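Local coordinates for protein VP35 (Myotis lucifugus, PDB 6DKU) that is a bat genome-encoded homologue of filoviral VP35, seen here as its interferon inhibitory domain, and probably antagonises the host interferon response, at residues V31-M36 against E79-Q84; S41-V46 against C72-N77; D49-E54 against F59-A64. The protein carries 1 engineered substitution. All blocks are in the same frame, centred on the assembly; numbering follows the deposited sequence.

Interaction 1: residues V31-M36 against E79-Q84; sequences VSAIAM and EAPTTQ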
ATOM      1  N   VAL A  31       0.577  -2.062   2.571  1.00 48.97           N
ATOM      2  CA  VAL A  31       0.165  -1.631   3.906  1.00 50.94           C
ATOM      3  C   VAL A  31       0.633  -0.202   4.159  1.00 55.50           C
ATOM      4  O   VAL A  31      -0.147   0.670   4.568  1.00 63.60           O
ATOM      5  CB  VAL A  31       0.711  -2.601   4.968  1.00 42.86           C
ATOM      6  CG1 VAL A  31       0.472  -2.059   6.364  1.00 39.81           C
ATOM      7  CG2 VAL A  31       0.092  -3.981   4.797  1.00 45.01           C
ATOM      8  N   SER A  32       1.913   0.056   3.884  1.00 49.97           N
ATOM      9  CA  SER A  32       2.476   1.386   4.090  1.00 46.00           C
ATOM     10  C   SER A  32       1.781   2.437   3.225  1.00 57.11           C
ATOM     11  O   SER A  32       1.591   3.579   3.658  1.00 54.25           O
ATOM     12  CB  SER A  32       3.979   1.353   3.802  1.00 46.50           C
ATOM     13  OG  SER A  32       4.600   2.563   4.200  1.00 64.98           O
ATOM     14  N   ALA A  33       1.396   2.073   1.998  1.00 41.65           N
ATOM     15  CA  ALA A  33       0.731   3.022   1.111  1.00 47.53           C
ATOM     16  C   ALA A  33      -0.657   3.357   1.625  1.00 61.03           C
ATOM     17  O   ALA A  33      -1.053   4.531   1.655  1.00 61.31           O
ATOM     18  CB  ALA A  33       0.652   2.451  -0.306  1.00 40.19           C
ATOM     19  N   ILE A  34      -1.403   2.329   2.040  1.00 65.29           N
ATOM     20  CA  ILE A  34      -2.709   2.538   2.651  1.00 56.69           C
ATOM     21  C   ILE A  34      -2.592   3.488   3.834  1.00 53.72           C
ATOM     22  O   ILE A  34      -3.394   4.419   3.980  1.00 52.93           O
ATOM     23  CB  ILE A  34      -3.324   1.186   3.061  1.00 49.57           C
ATOM     24  CG1 ILE A  34      -3.627   0.345   1.820  1.00 46.65           C
ATOM     25  CG2 ILE A  34      -4.598   1.395   3.859  1.00 44.96           C
ATOM     26  CD1 ILE A  34      -4.169  -1.025   2.135  1.00 52.03           C
ATOM     27  N   ALA A  35      -1.578   3.289   4.684  1.00 50.06           N
ATOM     28  CA  ALA A  35      -1.418   4.179   5.831  1.00 46.08           C
ATOM     29  C   ALA A  35      -1.064   5.592   5.391  1.00 54.62           C
ATOM     30  O   ALA A  35      -1.587   6.566   5.940  1.00 65.62           O
ATOM     31  CB  ALA A  35      -0.355   3.641   6.782  1.00 46.17           C
ATOM     32  N   MET A  36      -0.175   5.720   4.405  1.00 57.32           N
ATOM     33  CA  MET A  36       0.258   7.040   3.961  1.00 62.19           C
ATOM     34  C   MET A  36      -0.897   7.833   3.366  1.00 67.68           C
ATOM     35  O   MET A  36      -0.956   9.061   3.512  1.00 59.97           O
ATOM     36  CB  MET A  36       1.375   6.910   2.924  1.00 64.14           C
ATOM     37  CG  MET A  36       2.737   6.530   3.468  1.00 66.42           C
ATOM     38  SD  MET A  36       3.774   5.849   2.158  1.00 75.40           S
ATOM     39  CE  MET A  36       3.991   7.265   1.090  1.00 79.76           C
ATOM     40  N   GLU A  79      -5.274   7.968  -5.269  1.00 66.25           N
ATOM     41  CA  GLU A  79      -4.006   8.035  -5.976  1.00 53.31           C
ATOM     42  C   GLU A  79      -2.936   7.295  -5.190  1.00 68.30           C
ATOM     43  O   GLU A  79      -2.815   7.465  -3.973  1.00 77.76           O
ATOM     44  CB  GLU A  79      -3.592   9.489  -6.169  1.00 59.70           C
ATOM     45  CG  GLU A  79      -4.123  10.137  -7.432  1.00 73.10           C
ATOM     46  CD  GLU A  79      -3.552   9.518  -8.691  1.00 87.60           C
ATOM     47  OE1 GLU A  79      -4.188   9.674  -9.749  1.00 92.92           O
ATOM     48  OE2 GLU A  79      -2.476   8.876  -8.628  1.00 92.52           O
ATOM     49  N   ALA A  80      -2.166   6.467  -5.885  1.00 62.40           N
ATOM     50  CA  ALA A  80      -1.047   5.796  -5.247  1.00 53.44           C
ATOM     51  C   ALA A  80      -0.069   6.833  -4.707  1.00 48.58           C
ATOM     52  O   ALA A  80       0.175   7.854  -5.360  1.00 72.73           O
ATOM     53  CB  ALA A  80      -0.337   4.874  -6.237  1.00 62.19           C
ATOM     54  N   PRO A  81       0.506   6.611  -3.530  1.00 53.34           N
ATOM     55  CA  PRO A  81       1.439   7.593  -2.971  1.00 54.42           C
ATOM     56  C   PRO A  81       2.764   7.619  -3.723  1.00 65.96           C
ATOM     57  O   PRO A  81       3.191   6.633  -4.325  1.00 62.21           O
ATOM     58  CB  PRO A  81       1.636   7.110  -1.533  1.00 55.29           C
ATOM     59  CG  PRO A  81       1.421   5.641  -1.605  1.00 52.23           C
ATOM     60  CD  PRO A  81       0.340   5.443  -2.646  1.00 57.05           C
ATOM     61  N   THR A  82       3.422   8.770  -3.668  1.00 71.98           N
ATOM     62  CA  THR A  82       4.723   8.956  -4.289  1.00 73.50           C
ATOM     63  C   THR A  82       5.818   8.860  -3.238  1.00 67.56           C
ATOM     64  O   THR A  82       5.696   9.422  -2.149  1.00 78.15           O
ATOM     65  CB  THR A  82       4.781  10.309  -4.995  1.00 75.85           C
ATOM     66  OG1 THR A  82       3.525  10.531  -5.647  1.00 88.80           O
ATOM     67  CG2 THR A  82       5.927  10.378  -6.000  1.00 73.26           C
ATOM     68  N   THR A  83       6.869   8.114  -3.563  1.00 67.74           N
ATOM     69  CA  THR A  83       8.103   8.056  -2.793  1.00 70.16           C
ATOM     70  C   THR A  83       9.228   8.625  -3.648  1.00 79.34           C
ATOM     71  O   THR A  83       9.278   8.389  -4.862  1.00 79.63           O
ATOM     72  CB  THR A  83       8.466   6.619  -2.389  1.00 65.30           C
ATOM     73  OG1 THR A  83       7.333   5.955  -1.817  1.00 74.37           O
ATOM     74  CG2 THR A  83       9.603   6.636  -1.379  1.00 66.53           C
ATOM     75  N   GLN A  84      10.132   9.365  -3.022  1.00 76.27           N
ATOM     76  CA  GLN A  84      11.263   9.949  -3.726  1.00 85.27           C
ATOM     77  C   GLN A  84      12.526   9.183  -3.361  1.00 86.14           C
ATOM     78  O   GLN A  84      12.737   8.855  -2.190  1.00 76.58           O
ATOM     79  CB  GLN A  84      11.405  11.436  -3.390  1.00 87.93           C
ATOM     80  CG  GLN A  84      10.371  12.297  -4.103  1.00 91.70           C
ATOM     81  CD  GLN A  84      10.847  13.712  -4.361  1.00106.58           C
ATOM     82  OE1 GLN A  84      11.853  14.153  -3.807  1.00113.67           O
ATOM     83  NE2 GLN A  84      10.129  14.429  -5.219  1.00107.71           N
TER
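Ala33 and Met36 of helix 26-37 meet the ring of Pro81 in a small, apolar, partly buried contact. It lies where the helical part of the domain meets the edge of the β-sheet. Pro81 comes just before strand 82-84, an outermost strand of the mixed sheet. The two helix residues are three positions apart, so both reach the same side of the helix. The Ala33 methyl CB touches CG of Pro81 at 3.5 Å. The terminal methyl of Met36 reaches the neighbouring ring carbon: its CE lies 3.5 Å from Pro81 CB and 4.2 Å from the backbone O of Thr82. The Met36 side chain bends at chi3 (66°), which turns its methyl toward Pro81; the two side chains cross at about a right angle. No hydrogen bond links the two segments. Polar ties run instead from either side to strand 113-119: Ser32 OG makes a weak bond to Tyr115 OH, while Pro81 and Thr83 each bond to the backbone of Ile116. Contact therefore rests on shape and on the burial of carbon atoms, with two methyl groups, Ala33 CB and Met36 CE, against a proline ring with no N-H to offer.

Interaction 2: residues S41-V46 against C72-N77; sequences SHDLQV and CEYFRN
The first turns of helix 41-56 face the short helix 73-76 at a moderate backbone distance. CA of Asp43 is 8.0 Å from CA of Tyr74, and CA of Val46 is 7.6 Å from CA of Cys72. Cys72 marks the break after helix 61-71 and is also the N-cap of the short helix. No hydrogen bond joins the segments; they meet through side chains and one backbone carbonyl. Phe75 presents a ring edge to Asp43: its CE2 lies 3.5 Å from the backbone O of Asp43, near the ring plane. The same ring meets the Asp43 side chain, with CZ 3.8 Å from CB. Beside it, Asp43 OD2 approaches Tyr74 CE2 obliquely at 3.7 Å, and the carboxylate and ring planes are 24° apart. Arg39 ties this corner together. It makes a salt bridge to Asp43 OD2 and a cation-pi contact with the Tyr74 ring, while Tyr74 OH is hydrogen-bonded to Val37 O. At the other end, Val46 CG1 rests on Cys72 SG at 3.9 Å. With CG1 anti to the backbone N (chi1 166°), this branch is the one that reaches the sulfur. Phe75 also packs on Ile34, Val37 and Ala47, which wedges its ring between helices 26-37 and 41-56. This is the core packing of a helical bundle, within the helical part of the VP35 interferon inhibitory domain.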
ATOM      1  N   SER A  41      -7.458   9.363  11.406  1.00 54.01           N
ATOM      2  CA  SER A  41      -7.579   8.070  12.077  1.00 57.31           C
ATOM      3  C   SER A  41      -8.807   7.294  11.614  1.00 64.18           C
ATOM      4  O   SER A  41      -8.805   6.055  11.645  1.00 75.52           O
ATOM      5  CB  SER A  41      -7.615   8.275  13.594  1.00 64.24           C
ATOM      6  OG  SER A  41      -8.906   8.648  14.039  1.00 72.94           O
ATOM      7  N   HIS A  42      -9.852   7.994  11.170  1.00 64.28           N
ATOM      8  CA  HIS A  42     -11.068   7.320  10.736  1.00 56.42           C
ATOM      9  C   HIS A  42     -10.807   6.406   9.541  1.00 60.03           C
ATOM     10  O   HIS A  42     -11.260   5.258   9.516  1.00 61.56           O
ATOM     11  CB  HIS A  42     -12.145   8.346  10.409  1.00 74.44           C
ATOM     12  CG  HIS A  42     -13.425   7.733   9.940  1.00 99.28           C
ATOM     13  ND1 HIS A  42     -14.273   7.049  10.783  1.00102.11           N
ATOM     14  CD2 HIS A  42     -13.989   7.678   8.710  1.00103.54           C
ATOM     15  CE1 HIS A  42     -15.314   6.613  10.096  1.00103.94           C
ATOM     16  NE2 HIS A  42     -15.166   6.980   8.836  1.00104.30           N
ATOM     17  N   ASP A  43     -10.076   6.897   8.535  1.00 67.03           N
ATOM     18  CA  ASP A  43      -9.764   6.051   7.384  1.00 66.93           C
ATOM     19  C   ASP A  43      -8.950   4.830   7.804  1.00 69.77           C
ATOM     20  O   ASP A  43      -9.208   3.710   7.341  1.00 66.53           O
ATOM     21  CB  ASP A  43      -9.010   6.852   6.321  1.00 51.27           C
ATOM     22  CG  ASP A  43      -9.836   7.977   5.741  1.00 64.75           C
ATOM     23  OD1 ASP A  43     -11.081   7.929   5.837  1.00 71.97           O
ATOM     24  OD2 ASP A  43      -9.235   8.916   5.185  1.00 63.90           O
ATOM     25  N   LEU A  44      -7.966   5.028   8.686  1.00 56.03           N
ATOM     26  CA  LEU A  44      -7.188   3.900   9.183  1.00 52.41           C
ATOM     27  C   LEU A  44      -8.070   2.870   9.881  1.00 49.40           C
ATOM     28  O   LEU A  44      -7.863   1.666   9.713  1.00 61.11           O
ATOM     29  CB  LEU A  44      -6.070   4.378  10.110  1.00 49.92           C
ATOM     30  CG  LEU A  44      -4.916   5.178   9.499  1.00 47.28           C
ATOM     31  CD1 LEU A  44      -3.939   5.590  10.576  1.00 39.67           C
ATOM     32  CD2 LEU A  44      -4.206   4.349   8.452  1.00 36.51           C
ATOM     33  N   GLN A  45      -9.070   3.303  10.652  1.00 51.18           N
ATOM     34  CA  GLN A  45      -9.873   2.283  11.323  1.00 65.25           C
ATOM     35  C   GLN A  45     -10.919   1.676  10.383  1.00 69.10           C
ATOM     36  O   GLN A  45     -11.373   0.548  10.607  1.00 52.10           O
ATOM     37  CB  GLN A  45     -10.480   2.841  12.607  1.00 46.71           C
ATOM     38  CG  GLN A  45     -11.306   1.827  13.373  1.00 52.92           C
ATOM     39  CD  GLN A  45     -10.447   1.034  14.341  1.00 72.81           C
ATOM     40  OE1 GLN A  45      -9.718   1.607  15.150  1.00 69.49           O
ATOM     41  NE2 GLN A  45     -10.484  -0.299  14.218  1.00 73.64           N
ATOM     42  N   VAL A  46     -11.275   2.368   9.303  1.00 54.41           N
ATOM     43  CA  VAL A  46     -12.041   1.715   8.255  1.00 51.35           C
ATOM     44  C   VAL A  46     -11.215   0.585   7.643  1.00 60.98           C
ATOM     45  O   VAL A  46     -11.653  -0.573   7.583  1.00 66.39           O
ATOM     46  CB  VAL A  46     -12.493   2.747   7.206  1.00 55.26           C
ATOM     47  CG1 VAL A  46     -12.982   2.033   5.955  1.00 65.50           C
ATOM     48  CG2 VAL A  46     -13.575   3.649   7.778  1.00 49.46           C
ATOM     49  N   CYS A  72     -12.956  -1.142   0.172  1.00 75.64           N
ATOM     50  CA  CYS A  72     -13.099   0.112   0.902  1.00 68.98           C
ATOM     51  C   CYS A  72     -13.063   1.262  -0.094  1.00 83.68           C
ATOM     52  O   CYS A  72     -12.049   1.474  -0.768  1.00 82.87           O
ATOM     53  CB  CYS A  72     -11.999   0.255   1.949  1.00 73.18           C
ATOM     54  SG  CYS A  72     -12.246  -0.806   3.401  1.00 85.98           S
ATOM     55  N   GLU A  73     -14.166   2.012  -0.171  1.00 93.77           N
ATOM     56  CA  GLU A  73     -14.391   2.896  -1.309  1.00 98.98           C
ATOM     57  C   GLU A  73     -13.392   4.045  -1.367  1.00 95.89           C
ATOM     58  O   GLU A  73     -13.000   4.462  -2.465  1.00 92.53           O
ATOM     59  CB  GLU A  73     -15.820   3.436  -1.279  1.00112.71           C
ATOM     60  CG  GLU A  73     -16.325   3.877  -2.641  1.00125.75           C
ATOM     61  CD  GLU A  73     -15.926   2.916  -3.757  1.00133.73           C
ATOM     62  OE1 GLU A  73     -16.166   1.692  -3.630  1.00132.40           O
ATOM     63  OE2 GLU A  73     -15.359   3.390  -4.763  1.00137.27           O
ATOM     64  N   TYR A  74     -12.963   4.572  -0.218  1.00 92.06           N
ATOM     65  CA  TYR A  74     -11.996   5.664  -0.247  1.00 71.94           C
ATOM     66  C   TYR A  74     -10.664   5.200  -0.832  1.00 77.19           C
ATOM     67  O   TYR A  74     -10.210   5.715  -1.859  1.00 82.83           O
ATOM     68  CB  TYR A  74     -11.789   6.248   1.148  1.00 63.44           C
ATOM     69  CG  TYR A  74     -10.642   7.225   1.149  1.00 60.67           C
ATOM     70  CD1 TYR A  74     -10.709   8.406   0.418  1.00 62.68           C
ATOM     71  CD2 TYR A  74      -9.462   6.932   1.813  1.00 63.53           C
ATOM     72  CE1 TYR A  74      -9.646   9.296   0.395  1.00 69.94           C
ATOM     73  CE2 TYR A  74      -8.396   7.807   1.794  1.00 76.19           C
ATOM     74  CZ  TYR A  74      -8.489   8.987   1.085  1.00 80.33           C
ATOM     75  OH  TYR A  74      -7.414   9.852   1.074  1.00 82.39           O
ATOM     76  N   PHE A  75     -10.022   4.218  -0.186  1.00 70.08           N
ATOM     77  CA  PHE A  75      -8.739   3.718  -0.674  1.00 62.44           C
ATOM     78  C   PHE A  75      -8.840   3.195  -2.095  1.00 63.65           C
ATOM     79  O   PHE A  75      -7.868   3.272  -2.854  1.00 69.35           O
ATOM     80  CB  PHE A  75      -8.211   2.622   0.248  1.00 53.05           C
ATOM     81  CG  PHE A  75      -7.969   3.092   1.642  1.00 59.73           C
ATOM     82  CD1 PHE A  75      -6.820   3.795   1.955  1.00 41.52           C
ATOM     83  CD2 PHE A  75      -8.910   2.860   2.634  1.00 62.39           C
ATOM     84  CE1 PHE A  75      -6.602   4.236   3.236  1.00 57.74           C
ATOM     85  CE2 PHE A  75      -8.702   3.300   3.917  1.00 54.07           C
ATOM     86  CZ  PHE A  75      -7.544   3.988   4.223  1.00 69.08           C
ATOM     87  N   ARG A  76     -10.003   2.664  -2.472  1.00 67.77           N
ATOM     88  CA  ARG A  76     -10.193   2.172  -3.830  1.00 70.52           C
ATOM     89  C   ARG A  76      -9.904   3.265  -4.854  1.00 73.35           C
ATOM     90  O   ARG A  76      -9.168   3.045  -5.820  1.00 77.12           O
ATOM     91  CB  ARG A  76     -11.616   1.633  -3.976  1.00 78.78           C
ATOM     92  CG  ARG A  76     -11.944   0.983  -5.307  1.00 78.00           C
ATOM     93  CD  ARG A  76     -13.457   0.842  -5.451  1.00 80.40           C
ATOM     94  NE  ARG A  76     -13.865   0.618  -6.833  1.00107.24           N
ATOM     95  CZ  ARG A  76     -13.834   1.546  -7.787  1.00123.51           C
ATOM     96  NH1 ARG A  76     -13.402   2.771  -7.517  1.00125.52           N
ATOM     97  NH2 ARG A  76     -14.231   1.250  -9.019  1.00128.42           N
ATOM     98  N   ASN A  77     -10.445   4.467  -4.637  1.00 79.05           N
ATOM     99  CA  ASN A  77     -10.318   5.575  -5.577  1.00 72.46           C
ATOM    100  C   ASN A  77      -9.135   6.487  -5.283  1.00 67.84           C
ATOM    101  O   ASN A  77      -9.160   7.659  -5.672  1.00 87.71           O
ATOM    102  CB  ASN A  77     -11.597   6.409  -5.580  1.00 68.62           C
ATOM    103  CG  ASN A  77     -12.743   5.691  -6.213  1.00 79.81           C
ATOM    104  OD1 ASN A  77     -12.547   4.904  -7.137  1.00 89.72           O
ATOM    105  ND2 ASN A  77     -13.954   5.952  -5.731  1.00 90.99           N
TER

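Interaction 3: residues D49-E54 against F59-A64; sequences DHFNRE and FSAHAA
Helix 41-56 and the start of helix 61-71 run close together where the chain turns back, with CA of Phe51 5.3 Å from CA of Ala64 and CA of Glu54 5.4 Å from CA of Phe59. One backbone hydrogen bond closes the turn, from Phe59 N to Glu54 O at 3.0 Å and 147° at the hydrogen. The same carbonyl oxygen meets the edge of the Phe59 ring, 3.5 Å from CD2 and in the ring plane. Further in, the Ala64 methyl fits between two side chains of the first helix. Its CB is 3.5 Å from Phe51 CD1 and 3.7 Å from Glu54 CB. The Phe51 ring swings across to the second helix, its CG anti to the backbone N (chi1 177°), and brings CE1 within 3.8 Å of Ala61 O at the ring edge. It also packs on Ile65. The Glu54 chain bends at chi2 (-69°), and its OE2 takes a salt bridge from Arg71 and a hydrogen bond with Ser67 OG, which also bonds His50 NE2. Ser60 caps helix 61-71 weakly through OG to Ala63 N. Around this hairpin, Phe51 stacks edge-to-face with Tyr19, just past helix 9-18, and His62 with Phe27 of helix 26-37.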
ATOM      1  N   ASP A  49     -10.757  -2.225  10.279  1.00 51.60           N
ATOM      2  CA  ASP A  49     -11.976  -2.996  10.484  1.00 64.65           C
ATOM      3  C   ASP A  49     -12.226  -3.942   9.316  1.00 65.72           C
ATOM      4  O   ASP A  49     -12.612  -5.099   9.519  1.00 56.86           O
ATOM      5  CB  ASP A  49     -13.162  -2.051  10.681  1.00 69.76           C
ATOM      6  CG  ASP A  49     -13.149  -1.365  12.041  1.00 70.94           C
ATOM      7  OD1 ASP A  49     -12.477  -1.881  12.965  1.00 63.81           O
ATOM      8  OD2 ASP A  49     -13.816  -0.311  12.178  1.00 63.55           O
ATOM      9  N   HIS A  50     -11.993  -3.472   8.087  1.00 61.20           N
ATOM     10  CA  HIS A  50     -12.173  -4.329   6.919  1.00 50.48           C
ATOM     11  C   HIS A  50     -11.166  -5.477   6.912  1.00 52.91           C
ATOM     12  O   HIS A  50     -11.524  -6.627   6.628  1.00 54.05           O
ATOM     13  CB  HIS A  50     -12.057  -3.495   5.644  1.00 47.03           C
ATOM     14  CG  HIS A  50     -12.150  -4.298   4.383  1.00 65.19           C
ATOM     15  ND1 HIS A  50     -13.344  -4.534   3.736  1.00 64.51           N
ATOM     16  CD2 HIS A  50     -11.195  -4.922   3.651  1.00 60.29           C
ATOM     17  CE1 HIS A  50     -13.121  -5.264   2.658  1.00 65.09           C
ATOM     18  NE2 HIS A  50     -11.826  -5.516   2.585  1.00 65.54           N
ATOM     19  N   PHE A  51      -9.901  -5.173   7.212  1.00 51.69           N
ATOM     20  CA  PHE A  51      -8.865  -6.196   7.313  1.00 40.92           C
ATOM     21  C   PHE A  51      -9.259  -7.284   8.306  1.00 47.40           C
ATOM     22  O   PHE A  51      -9.213  -8.482   7.992  1.00 55.44           O
ATOM     23  CB  PHE A  51      -7.553  -5.530   7.725  1.00 48.45           C
ATOM     24  CG  PHE A  51      -6.409  -6.482   7.925  1.00 57.26           C
ATOM     25  CD1 PHE A  51      -5.713  -6.985   6.837  1.00 51.67           C
ATOM     26  CD2 PHE A  51      -6.002  -6.839   9.200  1.00 51.51           C
ATOM     27  CE1 PHE A  51      -4.652  -7.845   7.012  1.00 42.70           C
ATOM     28  CE2 PHE A  51      -4.938  -7.699   9.386  1.00 43.19           C
ATOM     29  CZ  PHE A  51      -4.263  -8.203   8.291  1.00 55.22           C
ATOM     30  N   ASN A  52      -9.661  -6.882   9.514  1.00 45.59           N
ATOM     31  CA  ASN A  52     -10.065  -7.862  10.511  1.00 46.01           C
ATOM     32  C   ASN A  52     -11.322  -8.611  10.090  1.00 54.73           C
ATOM     33  O   ASN A  52     -11.482  -9.787  10.435  1.00 57.70           O
ATOM     34  CB  ASN A  52     -10.267  -7.174  11.855  1.00 61.72           C
ATOM     35  CG  ASN A  52      -8.980  -6.616  12.414  1.00 56.54           C
ATOM     36  OD1 ASN A  52      -7.918  -7.214  12.264  1.00 49.04           O
ATOM     37  ND2 ASN A  52      -9.067  -5.465  13.065  1.00 59.53           N
ATOM     38  N   ARG A  53     -12.223  -7.954   9.357  1.00 67.50           N
ATOM     39  CA  ARG A  53     -13.383  -8.653   8.811  1.00 63.70           C
ATOM     40  C   ARG A  53     -12.937  -9.772   7.881  1.00 66.15           C
ATOM     41  O   ARG A  53     -13.410 -10.911   7.984  1.00 57.60           O
ATOM     42  CB  ARG A  53     -14.293  -7.671   8.068  1.00 62.66           C
ATOM     43  CG  ARG A  53     -15.412  -7.067   8.903  1.00 82.01           C
ATOM     44  CD  ARG A  53     -16.392  -6.272   8.030  1.00 97.89           C
ATOM     45  NE  ARG A  53     -15.764  -5.117   7.379  1.00 94.84           N
ATOM     46  CZ  ARG A  53     -15.762  -3.880   7.873  1.00 86.41           C
ATOM     47  NH1 ARG A  53     -16.358  -3.621   9.033  1.00 79.66           N
ATOM     48  NH2 ARG A  53     -15.160  -2.898   7.205  1.00 82.01           N
ATOM     49  N   GLU A  54     -12.005  -9.466   6.975  1.00 60.07           N
ATOM     50  CA  GLU A  54     -11.594 -10.454   5.986  1.00 58.66           C
ATOM     51  C   GLU A  54     -10.836 -11.607   6.637  1.00 65.74           C
ATOM     52  O   GLU A  54     -11.050 -12.771   6.274  1.00 65.13           O
ATOM     53  CB  GLU A  54     -10.770  -9.782   4.885  1.00 51.29           C
ATOM     54  CG  GLU A  54     -11.505  -8.654   4.153  1.00 61.28           C
ATOM     55  CD  GLU A  54     -12.655  -9.151   3.279  1.00 73.22           C
ATOM     56  OE1 GLU A  54     -13.707  -9.539   3.827  1.00 86.48           O
ATOM     57  OE2 GLU A  54     -12.509  -9.158   2.039  1.00 83.06           O
ATOM     58  N   PHE A  59      -9.905 -15.204   5.043  1.00 57.19           N
ATOM     59  CA  PHE A  59      -8.937 -14.769   4.053  1.00 53.47           C
ATOM     60  C   PHE A  59      -7.566 -14.633   4.697  1.00 59.87           C
ATOM     61  O   PHE A  59      -7.441 -14.415   5.905  1.00 63.91           O
ATOM     62  CB  PHE A  59      -9.379 -13.442   3.429  1.00 49.24           C
ATOM     63  CG  PHE A  59     -10.549 -13.584   2.494  1.00 60.69           C
ATOM     64  CD1 PHE A  59     -10.365 -14.069   1.209  1.00 69.91           C
ATOM     65  CD2 PHE A  59     -11.832 -13.275   2.909  1.00 55.69           C
ATOM     66  CE1 PHE A  59     -11.439 -14.220   0.351  1.00 68.18           C
ATOM     67  CE2 PHE A  59     -12.910 -13.427   2.053  1.00 60.80           C
ATOM     68  CZ  PHE A  59     -12.712 -13.896   0.776  1.00 59.04           C
ATOM     69  N   SER A  60      -6.529 -14.806   3.884  1.00 61.59           N
ATOM     70  CA  SER A  60      -5.176 -14.599   4.357  1.00 55.48           C
ATOM     71  C   SER A  60      -4.895 -13.107   4.478  1.00 49.75           C
ATOM     72  O   SER A  60      -5.614 -12.266   3.931  1.00 55.46           O
ATOM     73  CB  SER A  60      -4.168 -15.254   3.417  1.00 50.70           C
ATOM     74  OG  SER A  60      -4.074 -14.546   2.194  1.00 53.20           O
ATOM     75  N   ALA A  61      -3.829 -12.784   5.213  1.00 49.41           N
ATOM     76  CA  ALA A  61      -3.411 -11.391   5.343  1.00 48.32           C
ATOM     77  C   ALA A  61      -3.211 -10.738   3.980  1.00 49.76           C
ATOM     78  O   ALA A  61      -3.634  -9.595   3.767  1.00 49.98           O
ATOM     79  CB  ALA A  61      -2.127 -11.301   6.165  1.00 51.00           C
ATOM     80  N   HIS A  62      -2.576 -11.453   3.042  1.00 45.62           N
ATOM     81  CA  HIS A  62      -2.327 -10.897   1.715  1.00 48.70           C
ATOM     82  C   HIS A  62      -3.631 -10.549   1.018  1.00 48.58           C
ATOM     83  O   HIS A  62      -3.811  -9.428   0.512  1.00 56.60           O
ATOM     84  CB  HIS A  62      -1.527 -11.890   0.871  1.00 59.45           C
ATOM     85  CG  HIS A  62      -0.231 -12.304   1.491  1.00 58.31           C
ATOM     86  ND1 HIS A  62      -0.160 -13.130   2.594  1.00 61.16           N
ATOM     87  CD2 HIS A  62       1.047 -12.012   1.157  1.00 53.66           C
ATOM     88  CE1 HIS A  62       1.106 -13.320   2.918  1.00 52.84           C
ATOM     89  NE2 HIS A  62       1.859 -12.653   2.063  1.00 57.97           N
ATOM     90  N   ALA A  63      -4.558 -11.513   0.980  1.00 48.20           N
ATOM     91  CA  ALA A  63      -5.857 -11.266   0.367  1.00 50.96           C
ATOM     92  C   ALA A  63      -6.554 -10.095   1.034  1.00 45.95           C
ATOM     93  O   ALA A  63      -7.072  -9.214   0.350  1.00 56.85           O
ATOM     94  CB  ALA A  63      -6.736 -12.516   0.434  1.00 43.77           C
ATOM     95  N   ALA A  64      -6.562 -10.062   2.368  1.00 53.07           N
ATOM     96  CA  ALA A  64      -7.248  -8.986   3.080  1.00 53.81           C
ATOM     97  C   ALA A  64      -6.681  -7.625   2.707  1.00 47.56           C
ATOM     98  O   ALA A  64      -7.438  -6.679   2.438  1.00 54.46           O
ATOM     99  CB  ALA A  64      -7.147  -9.211   4.590  1.00 46.73           C
TER

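From the N terminus, helix 26-37 supplies the first segment of interaction 1, and helix 41-56 then supplies the first segments of interactions 2 and 3. The chain turns back at once, so interaction 3 closes the shortest loop, with four residues between its segments. Helix 61-71 then leads to the short helix 73-76, where interaction 2 closes a wider loop around interaction 3. Interaction 1 closes last, at the approach to strand 82-84, and encloses both; none of the loops cross. Interactions 2 and 3 hold helices together and touch through Cys72 and His50. Interaction 1 joins the helices to the sheet and touches interaction 2 where Ala35 meets Leu44.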